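Local coordinates for protein rRNA N-glycosidase (Bougainvillea spectabilis, PDB 3CTK) that is a plant member of the ribosome-inactivating protein family, with a mixed alpha/beta fold, at residues Gln39-Asp43 against Asp44-Val48; Gly199-Ser202 against Asp203-Lys207. All blocks are in the same frame, centred on the assembly; numbering follows the deposited sequence.

Contact 1: residues Gln39-Asp43 against Asp44-Val48; sequences QTIAD and DKRFV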
loop_
_atom_site.group_PDB
_atom_site.type_symbol
_atom_site.label_atom_id
_atom_site.label_comp_id
_atom_site.label_asym_id
_atom_site.label_seq_id
_atom_site.Cartn_x
_atom_site.Cartn_y
_atom_site.Cartn_z
ATOM N N GLN A 39 -1.978 -10.530 -13.038
ATOM C CA GLN A 39 -0.842 -11.281 -12.505
ATOM C C GLN A 39 0.448 -10.948 -13.250
ATOM O O GLN A 39 1.513 -10.874 -12.645
ATOM C CB GLN A 39 -1.104 -12.784 -12.584
ATOM C CG GLN A 39 0.049 -13.624 -12.048
ATOM C CD GLN A 39 -0.297 -15.095 -11.948
ATOM O OE1 GLN A 39 -1.108 -15.606 -12.713
ATOM N NE2 GLN A 39 0.336 -15.787 -11.008
ATOM N N THR A 40 0.352 -10.771 -14.563
ATOM C CA THR A 40 1.521 -10.420 -15.365
ATOM C C THR A 40 1.150 -9.285 -16.305
ATOM O O THR A 40 0.001 -9.158 -16.736
ATOM C CB THR A 40 2.058 -11.613 -16.207
ATOM O OG1 THR A 40 1.080 -12.006 -17.176
ATOM C CG2 THR A 40 2.394 -12.792 -15.312
ATOM N N ILE A 41 2.131 -8.451 -16.620
ATOM C CA ILE A 41 1.890 -7.322 -17.498
ATOM C C ILE A 41 3.226 -6.901 -18.097
ATOM O O ILE A 41 4.278 -7.237 -17.560
ATOM C CB ILE A 41 1.252 -6.156 -16.700
ATOM C CG1 ILE A 41 0.682 -5.105 -17.655
ATOM C CG2 ILE A 41 2.285 -5.549 -15.747
ATOM C CD1 ILE A 41 -0.132 -4.033 -16.954
ATOM N N ALA A 42 3.179 -6.190 -19.218
ATOM C CA ALA A 42 4.395 -5.738 -19.887
ATOM C C ALA A 42 5.254 -4.907 -18.940
ATOM O O ALA A 42 4.732 -4.140 -18.133
ATOM C CB ALA A 42 4.033 -4.926 -21.110
ATOM N N ASP A 43 6.573 -5.047 -19.045
ATOM C CA ASP A 43 7.463 -4.298 -18.167
ATOM C C ASP A 43 7.213 -2.789 -18.212
ATOM O O ASP A 43 7.405 -2.098 -17.208
ATOM C CB ASP A 43 8.929 -4.583 -18.509
ATOM C CG ASP A 43 9.345 -6.012 -18.184
ATOM O OD1 ASP A 43 8.742 -6.635 -17.285
ATOM O OD2 ASP A 43 10.294 -6.510 -18.826
ATOM N N ASP A 44 6.772 -2.279 -19.361
ATOM C CA ASP A 44 6.517 -0.846 -19.517
ATOM C C ASP A 44 5.250 -0.349 -18.825
ATOM O O ASP A 44 4.986 0.856 -18.807
ATOM C CB ASP A 44 6.440 -0.496 -21.004
ATOM C CG ASP A 44 5.235 -1.120 -21.685
ATOM O OD1 ASP A 44 4.785 -2.186 -21.220
ATOM O OD2 ASP A 44 4.754 -0.559 -22.691
ATOM N N LYS A 45 4.464 -1.262 -18.260
ATOM C CA LYS A 45 3.233 -0.880 -17.575
ATOM C C LYS A 45 3.176 -1.550 -16.208
ATOM O O LYS A 45 2.139 -1.541 -15.535
ATOM C CB LYS A 45 2.017 -1.302 -18.400
ATOM C CG LYS A 45 1.903 -0.593 -19.746
ATOM C CD LYS A 45 0.616 -0.965 -20.468
ATOM C CE LYS A 45 0.585 -2.442 -20.829
ATOM N NZ LYS A 45 -0.623 -2.795 -21.629
ATOM N N ARG A 46 4.312 -2.104 -15.800
ATOM C CA ARG A 46 4.439 -2.827 -14.544
ATOM C C ARG A 46 4.319 -1.996 -13.267
ATOM O O ARG A 46 3.943 -2.531 -12.225
ATOM C CB ARG A 46 5.769 -3.596 -14.549
ATOM C CG ARG A 46 6.036 -4.479 -13.329
ATOM C CD ARG A 46 4.994 -5.587 -13.156
ATOM N NE ARG A 46 5.320 -6.437 -12.014
ATOM C CZ ARG A 46 6.234 -7.404 -12.036
ATOM N NH1 ARG A 46 6.911 -7.659 -13.149
ATOM N NH2 ARG A 46 6.494 -8.096 -10.935
ATOM N N PHE A 47 4.624 -0.703 -13.334
ATOM C CA PHE A 47 4.556 0.131 -12.134
ATOM C C PHE A 47 3.733 1.402 -12.254
ATOM O O PHE A 47 3.534 1.935 -13.344
ATOM C CB PHE A 47 5.966 0.539 -11.680
ATOM C CG PHE A 47 6.901 -0.613 -11.466
ATOM C CD1 PHE A 47 7.841 -0.951 -12.436
ATOM C CD2 PHE A 47 6.829 -1.374 -10.306
ATOM C CE1 PHE A 47 8.697 -2.036 -12.252
ATOM C CE2 PHE A 47 7.677 -2.460 -10.112
ATOM C CZ PHE A 47 8.614 -2.792 -11.089
ATOM N N VAL A 48 3.247 1.877 -11.111
ATOM C CA VAL A 48 2.513 3.132 -11.049
ATOM C C VAL A 48 3.284 3.941 -10.015
ATOM O O VAL A 48 3.733 3.398 -9.007
ATOM C CB VAL A 48 1.040 2.949 -10.592
ATOM C CG1 VAL A 48 0.978 2.244 -9.251
ATOM C CG2 VAL A 48 0.354 4.312 -10.508
HETATM O O HOH W 1 6.395 -6.860 -16.108
#
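I41 reaches round the turn to K45 and R46 with two branches. With CG1 anti to the backbone N (chi1 -166°), CD1 lies 3.8 Å from K45 CB, the two side chains crossing at about a right angle. The other branch, CG2, packs 3.7 Å from R46 CD and also touches R46 CA. A straight bond of 2.9 Å from K45 N to A42 O closes the chain on itself, and the backbone angles of D43 and D44 make this a type I beta turn leading into strand 47-53, an inner strand of the six-stranded sheet of the ribosome-inactivating fold. R46 N adds a weak, 3.4 Å bond to D43 O, which also takes a hydrogen bond from Y1 OH. One water joins three groups: it donates to I41 O and, over 2.6 Å, to D43 OD1, and accepts from R46 NH1 at 3.1 Å in the guanidinium plane. D43 OD1 and R46 NH1 are 4.6 Å apart, not in direct contact, and the water bridges them. The R46 chain bends at chi2 (61°), and its NE forms a salt bridge with D65, while D43 leans on V93 and K97 of helix 92-97.

Contact 2: residues Gly199-Ser202 against Asp203-Lys207; sequences GDIS and DAIHK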
loop_
_atom_site.group_PDB
_atom_site.type_symbol
_atom_site.label_atom_id
_atom_site.label_comp_id
_atom_site.label_asym_id
_atom_site.label_seq_id
_atom_site.Cartn_x
_atom_site.Cartn_y
_atom_site.Cartn_z
ATOM N N GLY A 199 -4.570 -11.712 -0.006
ATOM C CA GLY A 199 -4.500 -12.807 -0.954
ATOM C C GLY A 199 -5.579 -13.854 -0.750
ATOM O O GLY A 199 -6.245 -14.257 -1.705
ATOM N N ASP A 200 -5.755 -14.298 0.492
ATOM C CA ASP A 200 -6.762 -15.307 0.804
ATOM C C ASP A 200 -8.190 -14.825 0.573
ATOM O O ASP A 200 -9.033 -15.584 0.091
ATOM C CB ASP A 200 -6.612 -15.786 2.250
ATOM C CG ASP A 200 -5.376 -16.643 2.452
ATOM O OD1 ASP A 200 -4.824 -17.135 1.444
ATOM O OD2 ASP A 200 -4.967 -16.839 3.615
ATOM N N ILE A 201 -8.465 -13.572 0.925
ATOM C CA ILE A 201 -9.798 -13.008 0.733
ATOM C C ILE A 201 -10.103 -12.934 -0.761
ATOM O O ILE A 201 -11.216 -13.234 -1.190
ATOM C CB ILE A 201 -9.905 -11.583 1.349
ATOM C CG1 ILE A 201 -9.847 -11.675 2.877
ATOM C CG2 ILE A 201 -11.204 -10.913 0.915
ATOM C CD1 ILE A 201 -9.768 -10.324 3.575
ATOM N N SER A 202 -9.105 -12.551 -1.549
ATOM C CA SER A 202 -9.274 -12.433 -2.995
ATOM C C SER A 202 -9.529 -13.789 -3.651
ATOM O O SER A 202 -10.398 -13.916 -4.520
ATOM C CB SER A 202 -8.041 -11.768 -3.619
ATOM O OG SER A 202 -7.895 -10.432 -3.152
ATOM N N ASP A 203 -8.784 -14.808 -3.234
ATOM C CA ASP A 203 -8.970 -16.142 -3.801
ATOM C C ASP A 203 -10.350 -16.691 -3.445
ATOM O O ASP A 203 -10.984 -17.369 -4.253
ATOM C CB ASP A 203 -7.889 -17.108 -3.299
ATOM C CG ASP A 203 -6.511 -16.788 -3.854
ATOM O OD1 ASP A 203 -6.425 -16.283 -4.997
ATOM O OD2 ASP A 203 -5.509 -17.055 -3.155
ATOM N N ALA A 204 -10.812 -16.396 -2.234
ATOM C CA ALA A 204 -12.122 -16.860 -1.783
ATOM C C ALA A 204 -13.235 -16.260 -2.637
ATOM O O ALA A 204 -14.191 -16.943 -3.006
ATOM C CB ALA A 204 -12.333 -16.484 -0.326
ATOM N N ILE A 205 -13.115 -14.973 -2.939
ATOM C CA ILE A 205 -14.126 -14.311 -3.750
ATOM C C ILE A 205 -14.088 -14.862 -5.171
ATOM O O ILE A 205 -15.130 -15.077 -5.785
ATOM C CB ILE A 205 -13.928 -12.776 -3.732
ATOM C CG1 ILE A 205 -14.157 -12.267 -2.302
ATOM C CG2 ILE A 205 -14.912 -12.099 -4.703
ATOM C CD1 ILE A 205 -13.908 -10.778 -2.099
ATOM N N HIS A 206 -12.891 -15.115 -5.692
ATOM C CA HIS A 206 -12.775 -15.674 -7.037
ATOM C C HIS A 206 -13.425 -17.052 -7.106
ATOM O O HIS A 206 -14.099 -17.389 -8.082
ATOM C CB HIS A 206 -11.310 -15.803 -7.450
ATOM C CG HIS A 206 -10.751 -14.567 -8.078
ATOM N ND1 HIS A 206 -9.794 -13.785 -7.467
ATOM C CD2 HIS A 206 -11.000 -13.990 -9.276
ATOM C CE1 HIS A 206 -9.477 -12.781 -8.265
ATOM N NE2 HIS A 206 -10.193 -12.883 -9.369
ATOM N N LYS A 207 -13.216 -17.851 -6.069
ATOM C CA LYS A 207 -13.779 -19.196 -6.029
ATOM C C LYS A 207 -15.307 -19.174 -5.979
ATOM O O LYS A 207 -15.961 -20.099 -6.462
ATOM C CB LYS A 207 -13.231 -19.958 -4.815
ATOM C CG LYS A 207 -13.700 -21.404 -4.732
ATOM C CD LYS A 207 -13.164 -22.099 -3.487
ATOM C CE LYS A 207 -13.699 -23.518 -3.383
ATOM N NZ LYS A 207 -13.292 -24.179 -2.112
HETATM O O HOH W 2 -6.015 -19.151 -0.603
#
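S202 O receives two N-H groups of H206: the backbone N at 3.0 Å, and ring ND1, also at 3.0 Å, by a weak bond bent to 129°. The imidazole sits obliquely to this oxygen; chi1 (-87°) sets CG beside the backbone N, and chi2 (111°) turns the ND1 side of the ring to S202 O. One residue earlier in the turn, I205 N binds I201 O, and I205 CG1 rests 3.3 Å from the same oxygen. The two isoleucines lie side by side and point the same way, I201 CG2 meeting I205 CD1 at 4.1 Å. D203 N binds G199 O and A204 N binds D200 O, so four successive i to i+4 backbone bonds mark a regular alpha-helix, part of helix 198-208, which precedes the two-stranded antiparallel sheet in the C-terminal part of the fold. The carboxylate of D203 folds back over its own turn, OD2 coming within 3.2 Å of G199 O; both are acceptors, so this approach is probably somewhat unfavourable. A water donates to D200 OD1 at 3.1 Å and weakly to D203 OD2, sitting between carboxylates that lie one turn apart. Further out, S202 OG donates to W198 O and accepts from K245 N, which ties the C-terminal segment to the helix; K245 NZ makes a long, weak ion pair with D203 OD1. L244 covers S202 and I205, and M241 packs on I201. A204 turns its methyl to I215 and L219 of strand 214-222, and the extended K207 hydrogen-bonds through NZ to N216 O.

Overall arrangement
Contact 1 comes first along the chain, in the loop after helix 14-25 and at the start of strand 47-53; contact 2 follows much later, within helix 198-208. Their centres are 22 Å apart and their nearest atoms about 9 Å, so they do not touch. The first lies where the chain enters strand 47-53, an inner strand of the mixed six-stranded sheet, the second in the C-terminal part, where helix 198-208 leads toward the hairpin of strands 214-222 and 228-233. Two links span these parts: the disulfide C32-C212 joins the loop ahead of contact 1 to the chain just beyond contact 2, and the C-terminal segment touches both, F246 meeting Q39 and L244 packing on contact 2.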